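Local coordinates for protein histidine acid phosphatase (Hafnia alvei, PDB 4ARU) that belongs to branch 2 of the histidine phosphatase superfamily, its fold combining a mixed sheet with flanking helices and four disulfides, at residues A[135-140]-A[263-268]; A[268-273]-A[310-315]; A[145-148]-A[152-155]. One frame throughout, in Å; residues are numbered along the deposited sequence. Where two conformers were deposited one is given.

In the fold
Interaction 1 lies on the same side of the chain's centre as interaction 2 and as interaction 3, and two helices join the three. Helix 264-282 serves interaction 1 with its first turn and interaction 2 with its next, the two sharing Lys268, and their centres are about 10 Å apart. Helix 139-150 begins in interaction 1 and ends near interaction 3, whose centre is about 14 Å from that of interaction 1; interaction 3 falls between the two segments of interaction 1 along the chain. Interactions 2 and 3 do not touch, their nearest atoms being about 9 Å apart. Going from interaction 3 through 1 to 2, the path leads from a peripheral loop to helix 307-317, which packs on strand 335-342.

Interaction 1 (A[135-140]-A[263-268]); sequences CSMDKS and TPYIAK
A helix N-terminus and a Met-aromatic contact meet here: Met137 and Asp138, which lead into helix 139-150, pack against Tyr265 and Ile266 in the first turn of helix 264-282. The one direct hydrogen bond runs from Asp138 N to Tyr265 OH, 3.0 Å long and nearly straight at 170° at the hydrogen. The amide N lies near the plane of the phenol ring, at the edge that carries the hydroxyl. Tyr265 reaches that far because its CG stands anti to the backbone N (chi1 -177°), which carries the ring across to the loop.

The Met137 and Tyr265 side chains run alongside one another, pointing contrary ways. Met137 CB lies 4.0 Å from Tyr265 CE2, and Met137 SD is 5.2 Å from the centroid of the Tyr265 ring in an oblique position, 53° off the normal. The same sulfur, Met137 SD, rests 4.0 Å from Ile266 CA. Asp138 is the N-cap of helix 139-150: in the conformer given, its OD1 accepts from Gln141 N and, through the syn lone pair, from Ser140 OG at 2.6 Å. In that conformer the residue caps one helix with its side chain while its backbone is tied to the other.

Around this contact, the Tyr265 side chain also touches Gln141 and Ala145 of helix 139-150, and its ring meets that of His269 one turn on. Met137 packs on His269 too, and the Cys135-Cys410 disulfide ties segment 135-140 to the C-terminal region.

Interaction 2 (A[268-273]-A[310-315]); sequences KHNGTP and IANISG
Van der Waals contact dominates where Asn270 and Gly271 face Asn312 and Ile313. Asn312 OD1 lies 3.2 Å from Asn270 CB, and Ile313 CD1 ends 3.8 Å from Gly271 O. With no side chain on Gly271, the backbones come close, the CA atoms of Gly271 and Asn312 being 5.4 Å apart.

Polar contact across the helices goes through a water, which donates to Asn270 O at 2.9 Å and to Asn312 OD1 at 2.8 Å. Asn312 CG is anti to its carbonyl carbon (chi1 -66°), which sets the amide beside Asn270 CB. Both polar atoms of that amide are engaged: OD1 accepts from the water, while ND2 donates to Ser261 O. Asn270 ND2 instead turns back to Ile266 O in its own helix.

Within the helices, Thr272 OG1 donates to Lys268 O at 2.6 Å, in the carbonyl plane, and Ser314 OG shares Ala311 O with Gly315 N.

The short axes pass 8.5 Å apart at 99°, a nearly perpendicular crossing at a glycine. Ile310 and Ile313 also pack on strand 335-342, and helix 307-317 thus touches both helix 264-282 and that strand, consistent with the helix-on-sheet layering of the alpha/beta fold of histidine phosphatases.

Interaction 3 (A[145-148]-A[152-155]); sequences AVEK and TPIE
Glu147, near the end of helix 139-150, reaches the backbone of Thr152 and Pro153. From its CB, CG is set anti to the backbone N (chi1 179°), and the chain stays extended beyond CG, which sends the carboxylate out to the proline. CG is the first atom to touch, Glu147 CG lying 3.5 Å from Thr152 O. Next along, Glu147 CD sits 3.8 Å from Pro153 CA, with the side chain slanting across the proline. The two oxygens then part company. Glu147 OE2 lies beside the ring, 3.8 Å from Pro153 CG, whereas Glu147 OE1 accepts a hydrogen bond of 2.7 Å from a water that in turn takes the N-H of Ile154 at 2.9 Å.

That water links the glutamate to the first amide of the short 3-10 segment that starts at Ile154. Glu147 OE1 and Glu155 OE1 stay 5.5 Å apart. In the Glu155 conformer given, a second water donates to both, weakly to Glu147 OE1 and at 2.7 Å to Glu155 OE1, and might soften any repulsion between the like charges.

On the buried side, the Val146 and Ile154 side chains run nearly perpendicular to one another in the conformer given. Val146 CG1 meets Ile154 CG1 at 3.7 Å and Ile154 CD1 slightly farther off, giving an apolar contact behind the polar, water-bridged edge.

The contact folds the loop leading to helix 162-172 back alongside the last turns of helix 139-150. Val146 also packs on Ile266, and Ala145 on Tyr265, both of helix 264-282, while Thr152 touches Arg160 farther along the loop.

Interaction 1 (A[135-140]-A[263-268])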
ATOM      1  N   CYS A 135      -8.274   4.387 -19.181  1.00 14.56           N
ATOM      2  CA  CYS A 135      -8.904   3.164 -19.604  1.00 15.14           C
ATOM      3  C   CYS A 135     -10.099   2.875 -18.710  1.00 15.67           C
ATOM      4  O   CYS A 135     -10.254   3.448 -17.627  1.00 15.01           O
ATOM      5  CB  CYS A 135      -7.907   2.015 -19.555  1.00 14.92           C
ATOM      6  SG  CYS A 135      -7.277   1.599 -17.919  1.00 14.21           S
ATOM      7  N   SER A 136     -10.940   1.949 -19.145  1.00 17.69           N
ATOM      8  CA  SER A 136     -12.141   1.645 -18.387  1.00 19.24           C
ATOM      9  C   SER A 136     -12.282   0.142 -18.235  1.00 18.79           C
ATOM     10  O   SER A 136     -11.762  -0.600 -19.055  1.00 20.26           O
ATOM     11  CB  SER A 136     -13.370   2.176 -19.092  1.00 22.57           C
ATOM     12  OG  SER A 136     -14.461   2.069 -18.188  1.00 26.78           O
ATOM     13  N   MET A 137     -13.001  -0.280 -17.213  1.00 20.40           N
ATOM     14  CA  MET A 137     -13.268  -1.698 -16.993  1.00 19.96           C
ATOM     15  C   MET A 137     -14.675  -2.014 -17.469  1.00 20.82           C
ATOM     16  O   MET A 137     -15.524  -1.123 -17.592  1.00 21.96           O
ATOM     17  CB  MET A 137     -13.150  -2.003 -15.525  1.00 18.72           C
ATOM     18  CG  MET A 137     -11.704  -1.857 -15.020  1.00 18.35           C
ATOM     19  SD  MET A 137     -11.508  -2.449 -13.353  1.00 17.20           S
ATOM     20  CE  MET A 137     -12.359  -1.220 -12.410  1.00 17.30           C
ATOM     21  N   ASP A 138     -14.868  -3.276 -17.825  1.00 20.71           N
ATOM     22  CA  ASP A 138     -16.177  -3.777 -18.249  0.50 21.19           C
ATOM     23  C   ASP A 138     -16.858  -4.334 -17.000  1.00 20.38           C
ATOM     24  O   ASP A 138     -16.309  -5.183 -16.315  1.00 19.48           O
ATOM     25  CB  ASP A 138     -16.008  -4.842 -19.331  0.50 21.92           C
ATOM     26  CG  ASP A 138     -17.310  -5.516 -19.688  0.50 22.58           C
ATOM     27  OD1 ASP A 138     -17.738  -6.401 -18.926  0.50 21.40           O
ATOM     28  OD2 ASP A 138     -17.901  -5.152 -20.735  0.50 24.33           O
ATOM     29  N   LYS A 139     -18.055  -3.818 -16.703  1.00 20.48           N
ATOM     30  CA  LYS A 139     -18.770  -4.119 -15.465  0.50 19.77           C
ATOM     31  C   LYS A 139     -19.006  -5.624 -15.299  1.00 19.17           C
ATOM     32  O   LYS A 139     -18.805  -6.174 -14.223  1.00 17.52           O
ATOM     33  CB  LYS A 139     -20.119  -3.394 -15.430  0.50 21.11           C
ATOM     34  CG  LYS A 139     -20.060  -1.871 -15.435  0.50 21.75           C
ATOM     35  CD  LYS A 139     -21.465  -1.297 -15.227  0.50 22.78           C
ATOM     36  CE  LYS A 139     -22.032  -1.797 -13.883  0.50 22.12           C
ATOM     37  NZ  LYS A 139     -23.011  -0.903 -13.168  0.50 22.26           N
ATOM     38  N   SER A 140     -19.440  -6.296 -16.376  1.00 19.90           N
ATOM     39  CA  SER A 140     -19.670  -7.736 -16.242  1.00 19.58           C
ATOM     40  C   SER A 140     -18.356  -8.481 -15.918  1.00 17.93           C
ATOM     41  O   SER A 140     -18.330  -9.444 -15.110  1.00 16.77           O
ATOM     42  CB  SER A 140     -20.335  -8.317 -17.483  1.00 21.67           C
ATOM     43  OG  SER A 140     -19.438  -8.327 -18.576  1.00 24.20           O
ATOM     44  N   THR A 263      -7.289  -8.750  -7.211  1.00  8.41           N
ATOM     45  CA  THR A 263      -7.928  -9.413  -8.363  1.00  8.84           C
ATOM     46  C   THR A 263      -7.296  -8.991  -9.692  1.00  9.36           C
ATOM     47  O   THR A 263      -7.319  -7.805  -9.972  1.00  9.02           O
ATOM     48  CB  THR A 263      -9.414  -9.028  -8.412  1.00  8.92           C
ATOM     49  OG1 THR A 263     -10.057  -9.592  -7.273  1.00  8.81           O
ATOM     50  CG2 THR A 263     -10.106  -9.510  -9.707  1.00  9.69           C
ATOM     51  N   PRO A 264      -6.703  -9.908 -10.466  1.00  9.91           N
ATOM     52  CA  PRO A 264      -5.864  -9.462 -11.590  1.00 10.71           C
ATOM     53  C   PRO A 264      -6.558  -8.503 -12.587  1.00 10.92           C
ATOM     54  O   PRO A 264      -5.961  -7.526 -12.994  1.00 10.77           O
ATOM     55  CB  PRO A 264      -5.402 -10.757 -12.231  1.00 11.54           C
ATOM     56  CG  PRO A 264      -5.245 -11.645 -11.023  1.00 11.05           C
ATOM     57  CD  PRO A 264      -6.455 -11.347 -10.168  1.00 10.29           C
ATOM     58  N   TYR A 265      -7.803  -8.762 -12.933  1.00 10.00           N
ATOM     59  CA  TYR A 265      -8.494  -7.873 -13.889  1.00 10.78           C
ATOM     60  C   TYR A 265      -8.523  -6.446 -13.391  1.00 10.29           C
ATOM     61  O   TYR A 265      -8.295  -5.481 -14.128  1.00 10.22           O
ATOM     62  CB  TYR A 265      -9.903  -8.397 -14.155  1.00 12.05           C
ATOM     63  CG  TYR A 265     -10.667  -7.604 -15.185  1.00 13.30           C
ATOM     64  CD1 TYR A 265     -10.411  -7.745 -16.533  1.00 14.16           C
ATOM     65  CD2 TYR A 265     -11.612  -6.686 -14.807  1.00 14.07           C
ATOM     66  CE1 TYR A 265     -11.115  -7.011 -17.465  1.00 15.36           C
ATOM     67  CE2 TYR A 265     -12.310  -5.951 -15.726  1.00 14.84           C
ATOM     68  CZ  TYR A 265     -12.040  -6.113 -17.054  1.00 15.54           C
ATOM     69  OH  TYR A 265     -12.733  -5.350 -17.968  1.00 18.26           O
ATOM     70  N   ILE A 266      -8.826  -6.270 -12.127  1.00  9.50           N
ATOM     71  CA  ILE A 266      -8.888  -4.937 -11.555  1.00  9.26           C
ATOM     72  C   ILE A 266      -7.458  -4.400 -11.420  1.00  8.63           C
ATOM     73  O   ILE A 266      -7.178  -3.226 -11.757  1.00  8.36           O
ATOM     74  CB  ILE A 266      -9.567  -4.967 -10.161  1.00  9.20           C
ATOM     75  CG1 ILE A 266     -11.023  -5.377 -10.312  1.00  9.98           C
ATOM     76  CG2 ILE A 266      -9.436  -3.623  -9.482  1.00  9.04           C
ATOM     77  CD1 ILE A 266     -11.785  -5.484  -9.010  1.00 10.05           C
ATOM     78  N   ALA A 267      -6.565  -5.215 -10.865  1.00  8.15           N
ATOM     79  CA  ALA A 267      -5.212  -4.796 -10.565  1.00  7.70           C
ATOM     80  C   ALA A 267      -4.504  -4.296 -11.861  1.00  8.18           C
ATOM     81  O   ALA A 267      -3.830  -3.285 -11.796  1.00  8.11           O
ATOM     82  CB  ALA A 267      -4.444  -5.965 -10.015  1.00  7.45           C
ATOM     83  N   LYS A 268      -4.707  -4.943 -12.993  1.00  9.06           N
ATOM     84  CA  LYS A 268      -3.986  -4.501 -14.191  1.00  9.73           C
ATOM     85  C   LYS A 268      -4.561  -3.217 -14.749  1.00 10.28           C
ATOM     86  O   LYS A 268      -3.821  -2.462 -15.389  1.00 10.39           O
ATOM     87  CB  LYS A 268      -3.924  -5.580 -15.261  1.00 11.11           C
ATOM     88  CG  LYS A 268      -5.239  -5.816 -15.948  1.00 12.48           C
ATOM     89  CD  LYS A 268      -5.207  -7.072 -16.775  1.00 14.13           C
ATOM     90  CE  LYS A 268      -6.412  -7.166 -17.659  1.00 15.67           C
ATOM     91  NZ  LYS A 268      -6.351  -8.296 -18.641  1.00 17.38           N
TER

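Interaction 2 (A[268-273]-A[310-315])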
ATOM      1  N   LYS A 268      -4.707  -4.943 -12.993  1.00  9.06           N
ATOM      2  CA  LYS A 268      -3.986  -4.501 -14.191  1.00  9.73           C
ATOM      3  C   LYS A 268      -4.561  -3.217 -14.749  1.00 10.28           C
ATOM      4  O   LYS A 268      -3.821  -2.462 -15.389  1.00 10.39           O
ATOM      5  CB  LYS A 268      -3.924  -5.580 -15.261  1.00 11.11           C
ATOM      6  CG  LYS A 268      -5.239  -5.816 -15.948  1.00 12.48           C
ATOM      7  CD  LYS A 268      -5.207  -7.072 -16.775  1.00 14.13           C
ATOM      8  CE  LYS A 268      -6.412  -7.166 -17.659  1.00 15.67           C
ATOM      9  NZ  LYS A 268      -6.351  -8.296 -18.641  1.00 17.38           N
ATOM     10  N   HIS A 269      -5.850  -2.943 -14.528  1.00 10.28           N
ATOM     11  CA  HIS A 269      -6.434  -1.696 -15.027  1.00 10.78           C
ATOM     12  C   HIS A 269      -5.968  -0.537 -14.168  1.00 10.88           C
ATOM     13  O   HIS A 269      -5.842   0.575 -14.688  1.00 12.54           O
ATOM     14  CB  HIS A 269      -7.963  -1.761 -15.100  1.00 11.17           C
ATOM     15  CG  HIS A 269      -8.469  -2.478 -16.297  1.00 11.69           C
ATOM     16  ND1 HIS A 269      -8.580  -3.859 -16.366  1.00 11.90           N
ATOM     17  CD2 HIS A 269      -8.890  -2.015 -17.497  1.00 12.53           C
ATOM     18  CE1 HIS A 269      -9.009  -4.204 -17.561  1.00 12.86           C
ATOM     19  NE2 HIS A 269      -9.252  -3.107 -18.252  1.00 13.24           N
ATOM     20  N   ASN A 270      -5.770  -0.746 -12.872  1.00 10.18           N
ATOM     21  CA  ASN A 270      -5.386   0.337 -11.967  1.00 10.53           C
ATOM     22  C   ASN A 270      -3.883   0.452 -11.808  1.00  9.05           C
ATOM     23  O   ASN A 270      -3.393   1.522 -11.423  1.00  8.49           O
ATOM     24  CB  ASN A 270      -6.064   0.159 -10.622  1.00 11.80           C
ATOM     25  CG  ASN A 270      -7.568   0.380 -10.682  1.00 15.49           C
ATOM     26  OD1 ASN A 270      -8.021   1.495 -10.820  1.00 20.96           O
ATOM     27  ND2 ASN A 270      -8.350  -0.697 -10.590  1.00 19.00           N
ATOM     28  N   GLY A 271      -3.162  -0.635 -12.123  1.00  7.98           N
ATOM     29  CA  GLY A 271      -1.754  -0.759 -11.832  1.00  7.18           C
ATOM     30  C   GLY A 271      -0.784  -0.707 -12.984  1.00  6.85           C
ATOM     31  O   GLY A 271       0.425  -0.709 -12.758  1.00  6.48           O
ATOM     32  N   THR A 272      -1.282  -0.715 -14.199  1.00  7.27           N
ATOM     33  CA  THR A 272      -0.410  -0.767 -15.384  1.00  7.36           C
ATOM     34  C   THR A 272       0.590   0.402 -15.402  1.00  7.32           C
ATOM     35  O   THR A 272       1.790   0.167 -15.563  1.00  7.06           O
ATOM     36  CB  THR A 272      -1.197  -0.979 -16.686  1.00  7.86           C
ATOM     37  OG1 THR A 272      -1.574  -2.365 -16.733  1.00  7.80           O
ATOM     38  CG2 THR A 272      -0.383  -0.708 -17.854  1.00  8.24           C
ATOM     39  N   PRO A 273       0.125   1.651 -15.247  1.00  7.56           N
ATOM     40  CA  PRO A 273       1.122   2.718 -15.277  1.00  7.76           C
ATOM     41  C   PRO A 273       2.210   2.565 -14.251  1.00  7.40           C
ATOM     42  O   PRO A 273       3.399   2.797 -14.569  1.00  7.57           O
ATOM     43  CB  PRO A 273       0.270   3.978 -15.062  1.00  7.86           C
ATOM     44  CG  PRO A 273      -1.013   3.617 -15.781  1.00  8.19           C
ATOM     45  CD  PRO A 273      -1.250   2.163 -15.359  1.00  7.91           C
ATOM     46  N   ILE A 310      -0.178  -0.596  -3.903  1.00  5.72           N
ATOM     47  CA  ILE A 310       0.670  -1.729  -3.523  1.00  5.95           C
ATOM     48  C   ILE A 310      -0.096  -3.032  -3.798  1.00  5.92           C
ATOM     49  O   ILE A 310       0.461  -4.011  -4.305  1.00  5.87           O
ATOM     50  CB  ILE A 310       1.131  -1.637  -2.032  1.00  6.01           C
ATOM     51  CG1 ILE A 310       2.141  -0.485  -1.903  1.00  6.45           C
ATOM     52  CG2 ILE A 310       1.730  -2.958  -1.573  1.00  6.40           C
ATOM     53  CD1 ILE A 310       2.576  -0.198  -0.481  1.00  6.92           C
ATOM     54  N   ALA A 311      -1.369  -3.065  -3.447  1.00  5.52           N
ATOM     55  CA  ALA A 311      -2.170  -4.292  -3.664  1.00  5.87           C
ATOM     56  C   ALA A 311      -2.316  -4.571  -5.143  1.00  5.92           C
ATOM     57  O   ALA A 311      -2.225  -5.739  -5.574  1.00  6.05           O
ATOM     58  CB  ALA A 311      -3.520  -4.167  -2.983  1.00  6.18           C
ATOM     59  N   ASN A 312      -2.511  -3.537  -5.956  1.00  5.75           N
ATOM     60  CA  ASN A 312      -2.599  -3.760  -7.396  1.00  6.27           C
ATOM     61  C   ASN A 312      -1.314  -4.387  -7.955  1.00  6.47           C
ATOM     62  O   ASN A 312      -1.344  -5.321  -8.729  1.00  6.31           O
ATOM     63  CB  ASN A 312      -2.808  -2.447  -8.163  1.00  6.58           C
ATOM     64  CG  ASN A 312      -4.144  -1.752  -7.899  1.00  6.92           C
ATOM     65  OD1 ASN A 312      -4.219  -0.519  -8.116  1.00  7.29           O
ATOM     66  ND2 ASN A 312      -5.196  -2.461  -7.532  1.00  7.34           N
ATOM     67  N   ILE A 313      -0.176  -3.846  -7.556  1.00  6.45           N
ATOM     68  CA  ILE A 313       1.123  -4.338  -8.042  1.00  6.88           C
ATOM     69  C   ILE A 313       1.317  -5.760  -7.570  1.00  7.19           C
ATOM     70  O   ILE A 313       1.775  -6.605  -8.338  1.00  7.35           O
ATOM     71  CB  ILE A 313       2.263  -3.408  -7.591  1.00  6.83           C
ATOM     72  CG1 ILE A 313       2.113  -2.050  -8.281  1.00  6.91           C
ATOM     73  CG2 ILE A 313       3.628  -4.066  -7.797  1.00  7.09           C
ATOM     74  CD1 ILE A 313       2.283  -2.075  -9.751  1.00  7.32           C
ATOM     75  N   SER A 314       0.939  -6.038  -6.329  1.00  7.06           N
ATOM     76  CA  SER A 314       1.030  -7.411  -5.826  1.00  7.81           C
ATOM     77  C   SER A 314       0.180  -8.366  -6.657  1.00  7.55           C
ATOM     78  O   SER A 314       0.616  -9.453  -6.953  1.00  7.71           O
ATOM     79  CB  SER A 314       0.742  -7.417  -4.346  1.00  8.51           C
ATOM     80  OG  SER A 314      -0.582  -7.483  -4.083  1.00 12.31           O
ATOM     81  N   GLY A 315      -1.034  -7.984  -7.028  1.00  7.31           N
ATOM     82  CA  GLY A 315      -1.872  -8.841  -7.835  1.00  7.63           C
ATOM     83  C   GLY A 315      -1.316  -9.066  -9.228  1.00  7.91           C
ATOM     84  O   GLY A 315      -1.363 -10.194  -9.752  1.00  8.64           O
TER
HETATM   85  O   HOH W   1      -2.147   1.148  -8.878  1.00  8.23           O

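Interaction 3 (A[145-148]-A[152-155])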
ATOM      1  N   ALA A 145     -14.650 -11.386 -12.338  1.00 11.43           N
ATOM      2  CA  ALA A 145     -13.284 -11.484 -11.835  1.00 10.68           C
ATOM      3  C   ALA A 145     -13.240 -11.497 -10.305  1.00  9.91           C
ATOM      4  O   ALA A 145     -12.460 -12.226  -9.691  1.00  9.40           O
ATOM      5  CB  ALA A 145     -12.443 -10.332 -12.397  1.00 10.79           C
ATOM      6  N   VAL A 146     -14.071 -10.686  -9.652  1.00  9.69           N
ATOM      7  CA  VAL A 146     -14.120 -10.645  -8.208  1.00  9.27           C
ATOM      8  C   VAL A 146     -14.650 -11.985  -7.671  1.00  9.68           C
ATOM      9  O   VAL A 146     -14.110 -12.519  -6.690  1.00  9.30           O
ATOM     10  CB  VAL A 146     -14.928  -9.437  -7.715  1.00  9.07           C
ATOM     11  CG1 VAL A 146     -15.163  -9.519  -6.213  1.00  8.76           C
ATOM     12  CG2 VAL A 146     -14.204  -8.136  -8.064  1.00  8.97           C
ATOM     13  N   GLU A 147     -15.661 -12.540  -8.327  1.00 10.94           N
ATOM     14  CA  GLU A 147     -16.166 -13.852  -7.899  1.00 11.94           C
ATOM     15  C   GLU A 147     -15.086 -14.909  -8.027  1.00 12.10           C
ATOM     16  O   GLU A 147     -14.922 -15.747  -7.110  1.00 11.58           O
ATOM     17  CB  GLU A 147     -17.408 -14.232  -8.680  1.00 13.61           C
ATOM     18  CG  GLU A 147     -17.899 -15.609  -8.249  1.00 14.85           C
ATOM     19  CD  GLU A 147     -19.289 -15.965  -8.718  1.00 16.59           C
ATOM     20  OE1 GLU A 147     -20.116 -15.055  -8.972  1.00 18.16           O
ATOM     21  OE2 GLU A 147     -19.586 -17.192  -8.815  1.00 18.77           O
ATOM     22  N   LYS A 148     -14.311 -14.859  -9.102  1.00 12.49           N
ATOM     23  CA  LYS A 148     -13.215 -15.798  -9.302  1.00 13.81           C
ATOM     24  C   LYS A 148     -12.179 -15.675  -8.191  1.00 12.70           C
ATOM     25  O   LYS A 148     -11.680 -16.655  -7.632  1.00 12.90           O
ATOM     26  CB  LYS A 148     -12.587 -15.575 -10.667  1.00 16.22           C
ATOM     27  CG  LYS A 148     -11.479 -16.559 -11.013  1.00 19.05           C
ATOM     28  CD  LYS A 148     -10.851 -16.162 -12.348  1.00 22.46           C
ATOM     29  CE  LYS A 148      -9.507 -16.840 -12.590  1.00 25.05           C
ATOM     30  NZ  LYS A 148      -9.724 -18.294 -12.776  1.00 27.55           N
ATOM     31  N   THR A 152     -16.173 -17.969  -4.667  1.00 12.58           N
ATOM     32  CA  THR A 152     -17.563 -18.199  -4.263  1.00 13.42           C
ATOM     33  C   THR A 152     -18.362 -16.952  -4.665  1.00 12.97           C
ATOM     34  O   THR A 152     -17.794 -15.871  -4.758  1.00 12.30           O
ATOM     35  CB  THR A 152     -17.635 -18.508  -2.736  1.00 13.84           C
ATOM     36  OG1 THR A 152     -18.858 -19.167  -2.403  1.00 15.84           O
ATOM     37  CG2 THR A 152     -17.480 -17.264  -1.896  1.00 13.30           C
ATOM     38  N   PRO A 153     -19.678 -17.085  -4.880  1.00 13.13           N
ATOM     39  CA  PRO A 153     -20.466 -15.892  -5.157  1.00 13.08           C
ATOM     40  C   PRO A 153     -20.296 -14.869  -4.055  1.00 12.21           C
ATOM     41  O   PRO A 153     -20.309 -15.157  -2.850  1.00 12.36           O
ATOM     42  CB  PRO A 153     -21.895 -16.444  -5.220  1.00 13.87           C
ATOM     43  CG  PRO A 153     -21.726 -17.823  -5.736  1.00 14.51           C
ATOM     44  CD  PRO A 153     -20.494 -18.307  -5.023  1.00 13.83           C
ATOM     45  N   ILE A 154     -20.120 -13.616  -4.435  1.00 11.82           N
ATOM     46  CA  ILE A 154     -19.798 -12.569  -3.468  0.50 11.04           C
ATOM     47  C   ILE A 154     -20.903 -12.354  -2.463  1.00 10.91           C
ATOM     48  O   ILE A 154     -20.618 -11.994  -1.319  1.00 10.91           O
ATOM     49  CB  ILE A 154     -19.445 -11.208  -4.129  0.50 10.96           C
ATOM     50  CG1 ILE A 154     -18.090 -11.299  -4.784  0.50 10.72           C
ATOM     51  CG2 ILE A 154     -19.392 -10.082  -3.101  0.50 10.41           C
ATOM     52  CD1 ILE A 154     -17.034 -11.919  -3.903  0.50 10.19           C
ATOM     53  N   GLU A 155     -22.156 -12.610  -2.857  1.00 11.35           N
ATOM     54  CA  GLU A 155     -23.311 -12.456  -1.963  0.50 11.65           C
ATOM     55  C   GLU A 155     -23.192 -13.346  -0.711  1.00 11.29           C
ATOM     56  O   GLU A 155     -23.861 -13.112   0.300  1.00 11.71           O
ATOM     57  CB  GLU A 155     -24.610 -12.766  -2.703  0.50 12.62           C
ATOM     58  CG  GLU A 155     -25.074 -11.718  -3.747  0.50 13.09           C
ATOM     59  CD  GLU A 155     -24.240 -11.643  -5.039  0.50 13.24           C
ATOM     60  OE1 GLU A 155     -23.363 -12.524  -5.284  0.50 13.36           O
ATOM     61  OE2 GLU A 155     -24.461 -10.691  -5.828  0.50 13.39           O
TER
HETATM   62  O   HOH W   2     -20.409 -12.984  -7.204  1.00 16.98           O
HETATM   63  O   HOH W   3     -22.794 -13.185  -7.869  1.00 29.29           O